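Long-range contact in eukaryotic translation initiation factor 4 gamma 5 (Trypanosoma cruzi, PDB 6OZU), which probably takes part in initiating translation as a member of the eIF4G family, its MIF4G domain being a helical scaffold likely to bind partner proteins: residues R5-V11 / D45-I50. Sequence-based numbering, arbitrary orientation.
Sequences RKLHNEV and DVIQVI
His-8 and Asp-45 join two neighbouring helices by a His-carboxylate hydrogen bond, and a patch of aliphatic branches deeper in the same interface shows how such a bond is combined with ordinary helix packing. The imidazole ND1 donates to OD2 of Asp-45 at 2.8 Å, with the oxygen almost in the ring plane and receiving the proton on its syn lone pair. A second, weak bond runs from the same nitrogen to OD1, so the carboxylate straddles one N-H unevenly. Arg-5, a salt-bridge partner, adds charge but little directionality: NH1 stands 3.3 Å from OD1 of Asp-45, yet this oxygen lies well outside the guanidinium plane, while CB of the aspartate rests over one guanidinium face near its rim. The nearby positive charge of Arg-5, together with the N-H of His-8, would be expected to favour the ionised form of the carboxylate. Beside this polar group, CG2 of Val-49 approaches CE1 of His-8 obliquely, at 3.3 Å.

On its more buried side, Val-11 splits its branches between partners. Its CG2 meets CG1 of Val-46 at 3.8 Å, whereas CG1, placed anti to the backbone N (chi1 169°), reaches both CG1 of Val-49 and CG1 of Ile-50. One turn earlier, Leu-7 sets CD2 against CG2 of Val-46 at 3.7 Å.

Leu-7, His-8 and Val-11 recur on one helical face, as do Asp-45, Val-46, Val-49 and Ile-50; the short segments' axes approach to 9.8 Å, crossing at -32°. Leu-33 touches Val-11, while Leu-12 and Leu-15, further along helix 6-17, touch Val-49, and Leu-15 also meets Ile-50. In this all-helical MIF4G domain, helix 40-53 lies between the N-terminal helix and the layer beyond, where Ile-50 packs on helix 63-76 and Ile-47 on both that helix and helix 82-112.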
loop_
_atom_site.group_PDB
_atom_site.type_symbol
_atom_site.label_atom_id
_atom_site.label_comp_id
_atom_site.label_asym_id
_atom_site.label_seq_id
_atom_site.Cartn_x
_atom_site.Cartn_y
_atom_site.Cartn_z
ATOM N N ARG A 5 2.308 -23.274 15.060
ATOM C CA ARG A 5 2.316 -22.259 16.110
ATOM C C ARG A 5 0.880 -21.870 16.505
ATOM O O ARG A 5 0.035 -21.637 15.630
ATOM C CB ARG A 5 3.125 -21.028 15.652
ATOM C CG ARG A 5 3.269 -19.915 16.698
ATOM C CD ARG A 5 3.698 -18.601 16.071
ATOM N NE ARG A 5 5.153 -18.502 15.937
ATOM C CZ ARG A 5 5.828 -18.734 14.816
ATOM N NH1 ARG A 5 5.187 -19.092 13.708
ATOM N NH2 ARG A 5 7.148 -18.614 14.791
ATOM N N LYS A 6 0.630 -21.783 17.832
ATOM C CA LYS A 6 -0.651 -21.419 18.450
ATOM C C LYS A 6 -1.074 -19.979 18.094
ATOM O O LYS A 6 -2.189 -19.780 17.587
ATOM C CB LYS A 6 -0.590 -21.621 19.976
ATOM N N LEU A 7 -0.164 -18.992 18.308
ATOM C CA LEU A 7 -0.398 -17.575 18.003
ATOM C C LEU A 7 -0.623 -17.313 16.501
ATOM O O LEU A 7 -1.385 -16.406 16.156
ATOM C CB LEU A 7 0.742 -16.706 18.553
ATOM C CG LEU A 7 0.592 -15.184 18.482
ATOM C CD1 LEU A 7 -0.356 -14.668 19.555
ATOM C CD2 LEU A 7 1.931 -14.525 18.599
ATOM N N HIS A 8 0.016 -18.118 15.624
ATOM C CA HIS A 8 -0.094 -18.038 14.161
ATOM C C HIS A 8 -1.533 -18.283 13.693
ATOM O O HIS A 8 -2.087 -17.473 12.942
ATOM C CB HIS A 8 0.877 -19.050 13.508
ATOM C CG HIS A 8 0.766 -19.167 12.016
ATOM N ND1 HIS A 8 1.553 -18.411 11.170
ATOM C CD2 HIS A 8 -0.020 -19.978 11.267
ATOM C CE1 HIS A 8 1.211 -18.769 9.941
ATOM N NE2 HIS A 8 0.258 -19.698 9.948
ATOM N N ASN A 9 -2.121 -19.409 14.133
ATOM C CA ASN A 9 -3.466 -19.855 13.754
ATOM C C ASN A 9 -4.575 -18.936 14.270
ATOM O O ASN A 9 -5.557 -18.719 13.556
ATOM C CB ASN A 9 -3.698 -21.314 14.191
ATOM C CG ASN A 9 -2.682 -22.318 13.675
ATOM O OD1 ASN A 9 -2.293 -22.315 12.509
ATOM N ND2 ASN A 9 -2.242 -23.217 14.536
ATOM N N GLU A 10 -4.411 -18.395 15.501
ATOM C CA GLU A 10 -5.373 -17.490 16.142
ATOM C C GLU A 10 -5.543 -16.186 15.349
ATOM O O GLU A 10 -6.672 -15.705 15.187
ATOM C CB GLU A 10 -4.995 -17.229 17.605
ATOM C CG GLU A 10 -5.369 -18.370 18.537
ATOM C CD GLU A 10 -4.973 -18.222 19.997
ATOM O OE1 GLU A 10 -3.850 -17.740 20.268
ATOM O OE2 GLU A 10 -5.778 -18.619 20.871
ATOM N N VAL A 11 -4.428 -15.652 14.806
ATOM C CA VAL A 11 -4.426 -14.452 13.960
ATOM C C VAL A 11 -5.147 -14.799 12.659
ATOM O O VAL A 11 -6.002 -14.026 12.220
ATOM C CB VAL A 11 -2.997 -13.889 13.732
ATOM C CG1 VAL A 11 -2.962 -12.809 12.640
ATOM C CG2 VAL A 11 -2.419 -13.360 15.043
ATOM N N ASP A 45 6.023 -13.059 12.751
ATOM C CA ASP A 45 5.135 -13.996 12.069
ATOM C C ASP A 45 3.730 -13.410 11.931
ATOM O O ASP A 45 3.149 -13.522 10.857
ATOM C CB ASP A 45 5.099 -15.334 12.810
ATOM C CG ASP A 45 4.254 -16.372 12.122
ATOM O OD1 ASP A 45 4.752 -17.005 11.169
ATOM O OD2 ASP A 45 3.094 -16.551 12.536
ATOM N N VAL A 46 3.204 -12.760 12.993
ATOM C CA VAL A 46 1.883 -12.116 12.990
ATOM C C VAL A 46 1.824 -11.052 11.890
ATOM O O VAL A 46 0.843 -10.987 11.146
ATOM C CB VAL A 46 1.506 -11.523 14.381
ATOM C CG1 VAL A 46 0.229 -10.673 14.308
ATOM C CG2 VAL A 46 1.355 -12.624 15.423
ATOM N N ILE A 47 2.884 -10.232 11.784
ATOM C CA ILE A 47 2.962 -9.154 10.800
ATOM C C ILE A 47 3.095 -9.755 9.394
ATOM O O ILE A 47 2.379 -9.308 8.505
ATOM C CB ILE A 47 4.043 -8.086 11.175
ATOM C CG1 ILE A 47 3.797 -7.501 12.585
ATOM C CG2 ILE A 47 4.171 -6.970 10.124
ATOM C CD1 ILE A 47 2.393 -6.925 12.871
ATOM N N GLN A 48 3.930 -10.816 9.232
ATOM C CA GLN A 48 4.150 -11.538 7.971
ATOM C C GLN A 48 2.828 -12.152 7.464
ATOM O O GLN A 48 2.511 -12.016 6.286
ATOM C CB GLN A 48 5.244 -12.618 8.155
ATOM C CG GLN A 48 5.601 -13.421 6.893
ATOM C CD GLN A 48 6.896 -12.992 6.227
ATOM O OE1 GLN A 48 7.951 -12.866 6.866
ATOM N NE2 GLN A 48 6.850 -12.782 4.915
ATOM N N VAL A 49 2.045 -12.772 8.366
ATOM C CA VAL A 49 0.751 -13.401 8.076
ATOM C C VAL A 49 -0.251 -12.389 7.516
ATOM O O VAL A 49 -0.834 -12.632 6.455
ATOM C CB VAL A 49 0.209 -14.187 9.314
ATOM C CG1 VAL A 49 -1.299 -14.451 9.223
ATOM C CG2 VAL A 49 0.959 -15.488 9.483
ATOM N N ILE A 50 -0.439 -11.258 8.217
ATOM C CA ILE A 50 -1.371 -10.212 7.792
ATOM C C ILE A 50 -0.931 -9.625 6.435
ATOM O O ILE A 50 -1.771 -9.474 5.541
ATOM C CB ILE A 50 -1.557 -9.130 8.904
ATOM C CG1 ILE A 50 -2.034 -9.767 10.246
ATOM C CG2 ILE A 50 -2.506 -8.010 8.432
ATOM C CD1 ILE A 50 -1.907 -8.922 11.476
#